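Local coordinates for peptidoglycan recognition protein 3 (Branchiostoma belcheri tsingtauense, PDB 4Z8I) that probably cleaves the amide bond between N-acetylmuramic acid and L-alanine in peptidoglycan, as a zinc amidase carrying an N-terminal chitin-binding domain, at residues A[6-14]-A[33-41]; A[59-67]-A[182-190]. One frame throughout, in Å; residues are numbered along the deposited sequence.

Contact 1: A[6-14]-A[33-41]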
ATOM      1  N   ARG A   6     -15.650  11.333  11.176  1.00 55.06           N
ATOM      2  CA  ARG A   6     -16.784  12.091  10.669  1.00 46.13           C
ATOM      3  C   ARG A   6     -16.431  12.843   9.391  1.00 58.73           C
ATOM      4  O   ARG A   6     -15.266  12.911   9.000  1.00 62.14           O
ATOM      5  CB  ARG A   6     -17.273  13.069  11.733  1.00 41.57           C
ATOM      6  CG  ARG A   6     -17.315  12.474  13.126  1.00 47.00           C
ATOM      7  CD  ARG A   6     -18.638  12.753  13.806  1.00 59.18           C
ATOM      8  NE  ARG A   6     -18.921  14.180  13.903  1.00 57.93           N
ATOM      9  CZ  ARG A   6     -20.063  14.680  14.365  1.00 64.00           C
ATOM     10  NH1 ARG A   6     -21.027  13.864  14.767  1.00 59.37           N
ATOM     11  NH2 ARG A   6     -20.243  15.992  14.420  1.00 75.45           N
ATOM     12  N   SER A   7     -17.448  13.405   8.746  1.00 73.45           N
ATOM     13  CA  SER A   7     -17.261  14.124   7.492  1.00 77.50           C
ATOM     14  C   SER A   7     -17.138  15.621   7.733  1.00 78.17           C
ATOM     15  O   SER A   7     -16.700  16.365   6.855  1.00 84.65           O
ATOM     16  CB  SER A   7     -18.427  13.849   6.542  1.00 70.89           C
ATOM     17  OG  SER A   7     -19.657  14.264   7.111  1.00 70.20           O
ATOM     18  N   ASP A   8     -17.530  16.059   8.927  1.00 64.70           N
ATOM     19  CA  ASP A   8     -17.469  17.473   9.274  1.00 57.10           C
ATOM     20  C   ASP A   8     -16.137  17.843   9.919  1.00 55.19           C
ATOM     21  O   ASP A   8     -15.845  19.021  10.121  1.00 54.82           O
ATOM     22  CB  ASP A   8     -18.645  17.872  10.173  1.00 53.28           C
ATOM     23  CG  ASP A   8     -18.671  17.110  11.487  1.00 57.59           C
ATOM     24  OD1 ASP A   8     -17.954  16.096  11.613  1.00 56.57           O
ATOM     25  OD2 ASP A   8     -19.424  17.523  12.392  1.00 54.96           O
ATOM     26  N   GLY A   9     -15.333  16.833  10.239  1.00 42.98           N
ATOM     27  CA  GLY A   9     -13.997  17.058  10.759  1.00 44.68           C
ATOM     28  C   GLY A   9     -13.905  17.043  12.274  1.00 48.19           C
ATOM     29  O   GLY A   9     -12.859  17.368  12.843  1.00 36.53           O
ATOM     30  N   ARG A  10     -14.996  16.665  12.930  1.00 47.02           N
ATOM     31  CA  ARG A  10     -15.013  16.590  14.384  1.00 37.13           C
ATOM     32  C   ARG A  10     -14.716  15.170  14.865  1.00 48.96           C
ATOM     33  O   ARG A  10     -14.764  14.220  14.083  1.00 56.93           O
ATOM     34  CB  ARG A  10     -16.349  17.095  14.928  1.00 60.38           C
ATOM     35  CG  ARG A  10     -16.741  18.457  14.368  1.00 56.53           C
ATOM     36  CD  ARG A  10     -17.244  19.405  15.446  1.00 64.86           C
ATOM     37  NE  ARG A  10     -16.204  19.734  16.417  1.00 68.74           N
ATOM     38  CZ  ARG A  10     -16.352  20.610  17.407  1.00 62.19           C
ATOM     39  NH1 ARG A  10     -17.501  21.256  17.561  1.00 66.06           N
ATOM     40  NH2 ARG A  10     -15.351  20.841  18.243  1.00 47.20           N
ATOM     41  N   CYS A  11     -14.396  15.036  16.149  1.00 52.68           N
ATOM     42  CA  CYS A  11     -13.964  13.757  16.703  1.00 52.68           C
ATOM     43  C   CYS A  11     -14.033  13.785  18.225  1.00 49.42           C
ATOM     44  O   CYS A  11     -14.397  14.800  18.817  1.00 49.10           O
ATOM     45  CB  CYS A  11     -12.530  13.451  16.263  1.00 45.22           C
ATOM     46  SG  CYS A  11     -11.308  14.649  16.871  1.00 44.89           S
ATOM     47  N   GLY A  12     -13.673  12.671  18.857  1.00 39.72           N
ATOM     48  CA  GLY A  12     -13.688  12.583  20.305  1.00 48.19           C
ATOM     49  C   GLY A  12     -14.950  11.948  20.856  1.00 62.99           C
ATOM     50  O   GLY A  12     -15.785  11.455  20.096  1.00 75.53           O
ATOM     51  N   PRO A  13     -15.097  11.959  22.189  1.00 58.96           N
ATOM     52  CA  PRO A  13     -16.223  11.337  22.892  1.00 66.73           C
ATOM     53  C   PRO A  13     -17.517  12.146  22.794  1.00 68.73           C
ATOM     54  O   PRO A  13     -18.579  11.633  23.150  1.00 78.80           O
ATOM     55  CB  PRO A  13     -15.738  11.296  24.343  1.00 61.38           C
ATOM     56  CG  PRO A  13     -14.813  12.451  24.452  1.00 43.11           C
ATOM     57  CD  PRO A  13     -14.122  12.549  23.124  1.00 59.09           C
ATOM     58  N   ASN A  14     -17.429  13.385  22.319  1.00 62.94           N
ATOM     59  CA  ASN A  14     -18.610  14.233  22.169  1.00 53.17           C
ATOM     60  C   ASN A  14     -19.181  14.202  20.751  1.00 69.94           C
ATOM     61  O   ASN A  14     -20.353  14.517  20.536  1.00 66.39           O
ATOM     62  CB  ASN A  14     -18.299  15.674  22.576  1.00 48.64           C
ATOM     63  CG  ASN A  14     -18.005  15.814  24.057  1.00 67.33           C
ATOM     64  OD1 ASN A  14     -18.418  14.982  24.867  1.00 73.91           O
ATOM     65  ND2 ASN A  14     -17.294  16.874  24.419  1.00 69.33           N
ATOM     66  N   CYS A  33      -4.923  13.948  13.962  1.00 28.46           N
ATOM     67  CA  CYS A  33      -4.901  13.995  15.418  1.00 29.18           C
ATOM     68  C   CYS A  33      -6.196  14.563  15.979  1.00 43.94           C
ATOM     69  O   CYS A  33      -6.636  15.640  15.580  1.00 36.33           O
ATOM     70  CB  CYS A  33      -3.722  14.832  15.908  1.00 32.07           C
ATOM     71  SG  CYS A  33      -2.104  14.147  15.507  1.00 37.99           S
ATOM     72  N   CYS A  34      -6.802  13.834  16.910  1.00 39.21           N
ATOM     73  CA  CYS A  34      -8.003  14.307  17.581  1.00 42.49           C
ATOM     74  C   CYS A  34      -7.605  15.089  18.827  1.00 44.92           C
ATOM     75  O   CYS A  34      -7.041  14.525  19.763  1.00 57.95           O
ATOM     76  CB  CYS A  34      -8.896  13.127  17.961  1.00 42.69           C
ATOM     77  SG  CYS A  34     -10.578  13.576  18.437  1.00 74.15           S
ATOM     78  N   SER A  35      -7.902  16.385  18.836  1.00 45.25           N
ATOM     79  CA  SER A  35      -7.470  17.273  19.915  1.00 54.15           C
ATOM     80  C   SER A  35      -8.417  17.264  21.116  1.00 54.76           C
ATOM     81  O   SER A  35      -9.379  16.494  21.154  1.00 52.41           O
ATOM     82  CB  SER A  35      -7.322  18.703  19.391  1.00 44.38           C
ATOM     83  OG  SER A  35      -8.582  19.246  19.036  1.00 43.01           O
ATOM     84  N   GLU A  36      -8.125  18.122  22.094  1.00 45.29           N
ATOM     85  CA  GLU A  36      -8.969  18.296  23.275  1.00 50.07           C
ATOM     86  C   GLU A  36     -10.360  18.767  22.887  1.00 55.95           C
ATOM     87  O   GLU A  36     -11.359  18.369  23.484  1.00 63.68           O
ATOM     88  CB  GLU A  36      -8.371  19.353  24.208  1.00 65.78           C
ATOM     89  CG  GLU A  36      -7.180  18.911  25.035  1.00 78.25           C
ATOM     90  CD  GLU A  36      -6.556  20.070  25.784  1.00 74.85           C
ATOM     91  OE1 GLU A  36      -7.054  21.205  25.628  1.00 75.76           O
ATOM     92  OE2 GLU A  36      -5.571  19.851  26.521  1.00 77.28           O
ATOM     93  N   TRP A  37     -10.409  19.633  21.882  1.00 53.79           N
ATOM     94  CA  TRP A  37     -11.630  20.343  21.536  1.00 52.31           C
ATOM     95  C   TRP A  37     -12.470  19.584  20.519  1.00 47.44           C
ATOM     96  O   TRP A  37     -13.462  20.102  20.008  1.00 64.50           O
ATOM     97  CB  TRP A  37     -11.274  21.736  21.021  1.00 60.31           C
ATOM     98  CG  TRP A  37     -10.239  22.397  21.874  1.00 53.79           C
ATOM     99  CD1 TRP A  37      -8.893  22.448  21.646  1.00 51.85           C
ATOM    100  CD2 TRP A  37     -10.462  23.080  23.111  1.00 56.68           C
ATOM    101  NE1 TRP A  37      -8.267  23.132  22.662  1.00 62.45           N
ATOM    102  CE2 TRP A  37      -9.210  23.532  23.572  1.00 58.82           C
ATOM    103  CE3 TRP A  37     -11.601  23.361  23.869  1.00 48.08           C
ATOM    104  CZ2 TRP A  37      -9.069  24.248  24.758  1.00 46.21           C
ATOM    105  CZ3 TRP A  37     -11.458  24.070  25.043  1.00 57.91           C
ATOM    106  CH2 TRP A  37     -10.203  24.505  25.477  1.00 58.39           C
ATOM    107  N   GLY A  38     -12.068  18.351  20.233  1.00 45.10           N
ATOM    108  CA  GLY A  38     -12.846  17.475  19.380  1.00 46.31           C
ATOM    109  C   GLY A  38     -12.766  17.816  17.908  1.00 58.29           C
ATOM    110  O   GLY A  38     -13.717  17.586  17.162  1.00 57.29           O
ATOM    111  N   TRP A  39     -11.634  18.373  17.488  1.00 61.16           N
ATOM    112  CA  TRP A  39     -11.385  18.612  16.073  1.00 51.90           C
ATOM    113  C   TRP A  39     -10.259  17.721  15.572  1.00 40.62           C
ATOM    114  O   TRP A  39      -9.301  17.447  16.295  1.00 49.04           O
ATOM    115  CB  TRP A  39     -11.021  20.076  15.814  1.00 35.23           C
ATOM    116  CG  TRP A  39     -12.181  21.018  15.836  1.00 50.67           C
ATOM    117  CD1 TRP A  39     -12.547  21.847  16.857  1.00 58.14           C
ATOM    118  CD2 TRP A  39     -13.124  21.239  14.783  1.00 55.82           C
ATOM    119  NE1 TRP A  39     -13.662  22.568  16.504  1.00 51.87           N
ATOM    120  CE2 TRP A  39     -14.039  22.211  15.236  1.00 54.31           C
ATOM    121  CE3 TRP A  39     -13.287  20.707  13.500  1.00 57.21           C
ATOM    122  CZ2 TRP A  39     -15.099  22.659  14.451  1.00 47.87           C
ATOM    123  CZ3 TRP A  39     -14.338  21.152  12.726  1.00 37.40           C
ATOM    124  CH2 TRP A  39     -15.229  22.119  13.202  1.00 42.35           C
ATOM    125  N   CYS A  40     -10.380  17.262  14.333  1.00 35.41           N
ATOM    126  CA  CYS A  40      -9.265  16.607  13.671  1.00 39.60           C
ATOM    127  C   CYS A  40      -8.316  17.679  13.144  1.00 53.87           C
ATOM    128  O   CYS A  40      -8.706  18.521  12.330  1.00 46.10           O
ATOM    129  CB  CYS A  40      -9.755  15.704  12.537  1.00 34.08           C
ATOM    130  SG  CYS A  40     -10.617  14.214  13.109  1.00 66.04           S
ATOM    131  N   GLY A  41      -7.076  17.652  13.628  1.00 55.60           N
ATOM    132  CA  GLY A  41      -6.083  18.650  13.270  1.00 58.42           C
ATOM    133  C   GLY A  41      -4.732  18.042  12.945  1.00 50.96           C
ATOM    134  O   GLY A  41      -4.578  16.821  12.961  1.00 48.54           O
TER
HETATM  135  O   HOH W   1     -14.592  17.690  23.178  1.00 55.82           O
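Cys11 and Cys34 join the two segments through a disulfide, SG to SG 2.0 Å, and around it the packing is close. The CB of Cys11 also rests 3.8 Å from Cys40 SG, whose own disulfide partner is Cys25. Two backbone bonds bracket the pairing of Arg10 with Trp39, just ahead of the crosslink. Cys40 N gives a nearly straight bond to Gly9 O (2.9 Å, 173°), and Cys11 N reaches Gly38 O at 2.8 Å from above the carbonyl plane, so that Arg10 and Trp39 form a single beta bridge. Toward solvent the contact is made by long side chains instead. The Arg10 guanidinium lies flat over one face of the exposed Trp39 indole, planes 19° apart, with CZ 3.8 Å from the centroid of the five-membered ring and CD over the six-membered ring. Arg10 NE adds a weak bond to Gly38 O at 3.4 Å. Farther out, one water links Asn14 ND2 to Glu36 O through weak bonds. Small size, little regular structure and interlocking disulfides, with Cys33 bonded to Cys47, are consistent with a hevein-like chitin-binding domain.

Contact 2: A[59-67]-A[182-190]; sequences SSGTCPRIV and SLISCGVSL
Cys63 and Cys186 meet through a disulfide, SG to SG 2.0 Å with chi3 at 85°, which ties the chain ahead of strand 66-67 to the last turns of helix 174-190. The two sulfurs take different routes to the bond: that of Cys186 lies anti to its backbone N (chi1 -175°), whereas that of Cys63 lies anti to its carbonyl carbon (chi1 -72°). Beside the bridge, the Pro64 ring lies against the helix backbone, its CD 3.6 Å from Ser182 O and its CG 3.9 Å from Leu183 N. Farther along, Ile66 CD1 meets Leu183 CD1 at 4.0 Å, the two side chains crossing at about a right angle. On the other side of the disulfide along the chain, Thr62 CB approaches Ser185 OG at 4.2 Å. In the peptidoglycan recognition protein fold, a central mixed sheet is packed against helices, and this contact fastens the segment entering the edge strand 66-67 to one of them. Val67 pairs with strand 138-140 through backbone bonds to Val138 and Glu140, and Val138 also touches Pro64 and Leu183. Deeper in, Leu183 and Ile184 rest on Ile161 of strand 158-163. Two serines bond back to their own helix: Ser182 OG to Ala178 O, and Ser189 OG to Cys186 O at 2.6 Å, an oxygen that also accepts Leu190 N. Ser185 OG instead makes a weak hydrogen bond to His28, a residue of the N-terminal part of the chain.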
ATOM      1  N   SER A  59      -1.675  -0.146  14.934  1.00 55.45           N
ATOM      2  CA  SER A  59      -1.950  -1.167  13.929  1.00 49.48           C
ATOM      3  C   SER A  59      -2.851  -0.630  12.823  1.00 52.15           C
ATOM      4  O   SER A  59      -2.918  -1.200  11.734  1.00 57.05           O
ATOM      5  CB  SER A  59      -2.586  -2.397  14.580  1.00 45.61           C
ATOM      6  OG  SER A  59      -3.737  -2.047  15.330  1.00 54.85           O
ATOM      7  N   SER A  60      -3.539   0.472  13.110  1.00 56.46           N
ATOM      8  CA  SER A  60      -4.436   1.093  12.146  1.00 52.00           C
ATOM      9  C   SER A  60      -3.856   2.411  11.648  1.00 46.56           C
ATOM     10  O   SER A  60      -4.576   3.254  11.112  1.00 45.00           O
ATOM     11  CB  SER A  60      -5.801   1.342  12.786  1.00 58.85           C
ATOM     12  OG  SER A  60      -6.240   0.203  13.505  1.00 64.63           O
ATOM     13  N   GLY A  61      -2.550   2.582  11.827  1.00 31.07           N
ATOM     14  CA  GLY A  61      -1.885   3.818  11.452  1.00 38.06           C
ATOM     15  C   GLY A  61      -1.686   3.981   9.957  1.00 45.73           C
ATOM     16  O   GLY A  61      -2.263   3.240   9.159  1.00 52.56           O
ATOM     17  N   THR A  62      -0.870   4.958   9.575  1.00 41.33           N
ATOM     18  CA  THR A  62      -0.608   5.214   8.163  1.00 52.49           C
ATOM     19  C   THR A  62       0.252   4.112   7.565  1.00 40.90           C
ATOM     20  O   THR A  62       0.039   3.701   6.428  1.00 59.50           O
ATOM     21  CB  THR A  62       0.085   6.574   7.941  1.00 62.98           C
ATOM     22  OG1 THR A  62       1.327   6.605   8.656  1.00 51.32           O
ATOM     23  CG2 THR A  62      -0.798   7.708   8.418  1.00 23.09           C
ATOM     24  N   CYS A  63       1.217   3.632   8.340  1.00 42.59           N
ATOM     25  CA  CYS A  63       2.118   2.585   7.871  1.00 35.60           C
ATOM     26  C   CYS A  63       1.676   1.193   8.325  1.00 42.96           C
ATOM     27  O   CYS A  63       1.592   0.921   9.524  1.00 40.98           O
ATOM     28  CB  CYS A  63       3.551   2.867   8.329  1.00 33.64           C
ATOM     29  SG  CYS A  63       4.333   4.245   7.459  1.00 59.72           S
ATOM     30  N   PRO A  64       1.395   0.305   7.358  1.00 54.12           N
ATOM     31  CA  PRO A  64       0.986  -1.078   7.624  1.00 40.90           C
ATOM     32  C   PRO A  64       2.199  -1.926   7.967  1.00 30.59           C
ATOM     33  O   PRO A  64       3.310  -1.549   7.595  1.00 28.89           O
ATOM     34  CB  PRO A  64       0.420  -1.525   6.278  1.00 34.34           C
ATOM     35  CG  PRO A  64       1.232  -0.764   5.281  1.00 23.60           C
ATOM     36  CD  PRO A  64       1.482   0.585   5.912  1.00 48.90           C
ATOM     37  N   ARG A  65       2.010  -3.046   8.656  1.00 31.90           N
ATOM     38  CA  ARG A  65       3.145  -3.917   8.941  1.00 42.32           C
ATOM     39  C   ARG A  65       3.665  -4.565   7.661  1.00 44.59           C
ATOM     40  O   ARG A  65       2.967  -5.352   7.020  1.00 43.65           O
ATOM     41  CB  ARG A  65       2.792  -4.985   9.976  1.00 35.23           C
ATOM     42  CG  ARG A  65       3.952  -5.926  10.307  1.00 56.37           C
ATOM     43  CD  ARG A  65       5.224  -5.162  10.693  1.00 54.19           C
ATOM     44  NE  ARG A  65       6.393  -6.041  10.762  1.00 68.72           N
ATOM     45  CZ  ARG A  65       6.915  -6.508  11.892  1.00 74.80           C
ATOM     46  NH1 ARG A  65       7.976  -7.307  11.858  1.00 37.65           N
ATOM     47  NH2 ARG A  65       6.381  -6.175  13.060  1.00 86.09           N
ATOM     48  N   ILE A  66       4.893  -4.217   7.293  1.00 40.48           N
ATOM     49  CA  ILE A  66       5.539  -4.781   6.118  1.00 32.04           C
ATOM     50  C   ILE A  66       6.385  -5.990   6.503  1.00 36.14           C
ATOM     51  O   ILE A  66       7.310  -5.877   7.311  1.00 46.17           O
ATOM     52  CB  ILE A  66       6.440  -3.740   5.426  1.00 37.55           C
ATOM     53  CG1 ILE A  66       5.624  -2.501   5.043  1.00 33.64           C
ATOM     54  CG2 ILE A  66       7.121  -4.347   4.205  1.00 33.17           C
ATOM     55  CD1 ILE A  66       6.462  -1.349   4.541  1.00 28.44           C
ATOM     56  N   VAL A  67       6.054  -7.146   5.933  1.00 31.35           N
ATOM     57  CA  VAL A  67       6.850  -8.353   6.123  1.00 30.01           C
ATOM     58  C   VAL A  67       8.138  -8.223   5.316  1.00 36.56           C
ATOM     59  O   VAL A  67       8.101  -8.174   4.087  1.00 44.91           O
ATOM     60  CB  VAL A  67       6.087  -9.610   5.658  1.00 42.29           C
ATOM     61  CG1 VAL A  67       6.936 -10.851   5.846  1.00 51.28           C
ATOM     62  CG2 VAL A  67       4.779  -9.750   6.413  1.00 22.01           C
ATOM     63  N   SER A 182      -2.653   2.023   2.536  1.00 28.52           N
ATOM     64  CA  SER A 182      -1.811   2.450   3.645  1.00 30.19           C
ATOM     65  C   SER A 182      -0.347   2.440   3.240  1.00 36.37           C
ATOM     66  O   SER A 182       0.428   3.272   3.696  1.00 45.51           O
ATOM     67  CB  SER A 182      -2.014   1.550   4.862  1.00 32.54           C
ATOM     68  OG  SER A 182      -3.383   1.468   5.200  1.00 58.59           O
ATOM     69  N   LEU A 183       0.031   1.491   2.388  1.00 27.26           N
ATOM     70  CA  LEU A 183       1.404   1.424   1.904  1.00 26.91           C
ATOM     71  C   LEU A 183       1.723   2.688   1.125  1.00 32.08           C
ATOM     72  O   LEU A 183       2.736   3.349   1.375  1.00 43.05           O
ATOM     73  CB  LEU A 183       1.615   0.198   1.017  1.00 31.26           C
ATOM     74  CG  LEU A 183       3.026   0.054   0.444  1.00 29.74           C
ATOM     75  CD1 LEU A 183       4.047  -0.110   1.558  1.00 26.52           C
ATOM     76  CD2 LEU A 183       3.101  -1.109  -0.519  1.00 24.22           C
ATOM     77  N   ILE A 184       0.840   3.019   0.188  1.00 36.69           N
ATOM     78  CA  ILE A 184       0.983   4.229  -0.613  1.00 40.30           C
ATOM     79  C   ILE A 184       1.084   5.465   0.277  1.00 30.05           C
ATOM     80  O   ILE A 184       1.986   6.294   0.109  1.00 35.82           O
ATOM     81  CB  ILE A 184      -0.194   4.387  -1.593  1.00 31.52           C
ATOM     82  CG1 ILE A 184      -0.239   3.198  -2.557  1.00 43.98           C
ATOM     83  CG2 ILE A 184      -0.066   5.680  -2.369  1.00 35.94           C
ATOM     84  CD1 ILE A 184      -1.432   3.209  -3.505  1.00 41.83           C
ATOM     85  N   SER A 185       0.162   5.569   1.230  1.00 37.85           N
ATOM     86  CA  SER A 185       0.133   6.685   2.170  1.00 36.13           C
ATOM     87  C   SER A 185       1.457   6.809   2.922  1.00 41.56           C
ATOM     88  O   SER A 185       2.010   7.896   3.039  1.00 45.47           O
ATOM     89  CB  SER A 185      -1.023   6.506   3.154  1.00 25.24           C
ATOM     90  OG  SER A 185      -1.104   7.590   4.058  1.00 47.83           O
ATOM     91  N   CYS A 186       1.955   5.681   3.413  1.00 35.00           N
ATOM     92  CA  CYS A 186       3.218   5.610   4.139  1.00 34.20           C
ATOM     93  C   CYS A 186       4.360   6.137   3.281  1.00 38.48           C
ATOM     94  O   CYS A 186       5.175   6.954   3.731  1.00 31.59           O
ATOM     95  CB  CYS A 186       3.489   4.155   4.531  1.00 40.57           C
ATOM     96  SG  CYS A 186       4.948   3.881   5.551  1.00 48.82           S
ATOM     97  N   GLY A 187       4.411   5.662   2.040  1.00 35.86           N
ATOM     98  CA  GLY A 187       5.425   6.101   1.100  1.00 20.41           C
ATOM     99  C   GLY A 187       5.363   7.596   0.867  1.00 43.79           C
ATOM    100  O   GLY A 187       6.397   8.246   0.697  1.00 38.30           O
ATOM    101  N   VAL A 188       4.148   8.142   0.862  1.00 34.88           N
ATOM    102  CA  VAL A 188       3.970   9.584   0.716  1.00 41.17           C
ATOM    103  C   VAL A 188       4.476  10.325   1.957  1.00 37.17           C
ATOM    104  O   VAL A 188       5.142  11.357   1.852  1.00 36.36           O
ATOM    105  CB  VAL A 188       2.496   9.951   0.438  1.00 34.38           C
ATOM    106  CG1 VAL A 188       2.318  11.457   0.371  1.00 24.72           C
ATOM    107  CG2 VAL A 188       2.035   9.322  -0.859  1.00 39.93           C
ATOM    108  N   SER A 189       4.172   9.777   3.128  1.00 42.66           N
ATOM    109  CA  SER A 189       4.570  10.385   4.392  1.00 44.40           C
ATOM    110  C   SER A 189       6.086  10.387   4.569  1.00 33.56           C
ATOM    111  O   SER A 189       6.634  11.268   5.231  1.00 34.17           O
ATOM    112  CB  SER A 189       3.901   9.668   5.568  1.00 31.69           C
ATOM    113  OG  SER A 189       4.476   8.394   5.790  1.00 47.50           O
ATOM    114  N   LEU A 190       6.758   9.407   3.970  1.00 40.19           N
ATOM    115  CA  LEU A 190       8.217   9.314   4.047  1.00 30.54           C
ATOM    116  C   LEU A 190       8.928  10.160   2.987  1.00 44.97           C
ATOM    117  O   LEU A 190      10.105  10.496   3.135  1.00 30.29           O
ATOM    118  CB  LEU A 190       8.668   7.858   3.914  1.00 40.90           C
ATOM    119  CG  LEU A 190       8.256   6.898   5.029  1.00 41.93           C
ATOM    120  CD1 LEU A 190       8.656   5.468   4.697  1.00 32.73           C
ATOM    121  CD2 LEU A 190       8.863   7.327   6.351  1.00 22.91           C
TER

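From the N terminus, contact 1 comes first, closing a loop of 18 residues without helix or strand and fastening 6-14 to the small antiparallel sheet of strands 33-34, 40-41 and 53-54. The chain then runs on through helix 44-48 and strand 53-54 to contact 2, which opens only after contact 1 has closed. The two loops therefore neither nest nor cross. Contact 2 spans far more sequence, enclosing 114 residues between 59-67 and 182-190, and joins the approach to the edge strand of the six-stranded sheet to helix 174-190. The centres of contact 1 and contact 2 lie about 22 Å apart, and the nearest atoms of contact 1 and contact 2 about 9 Å apart, without touching.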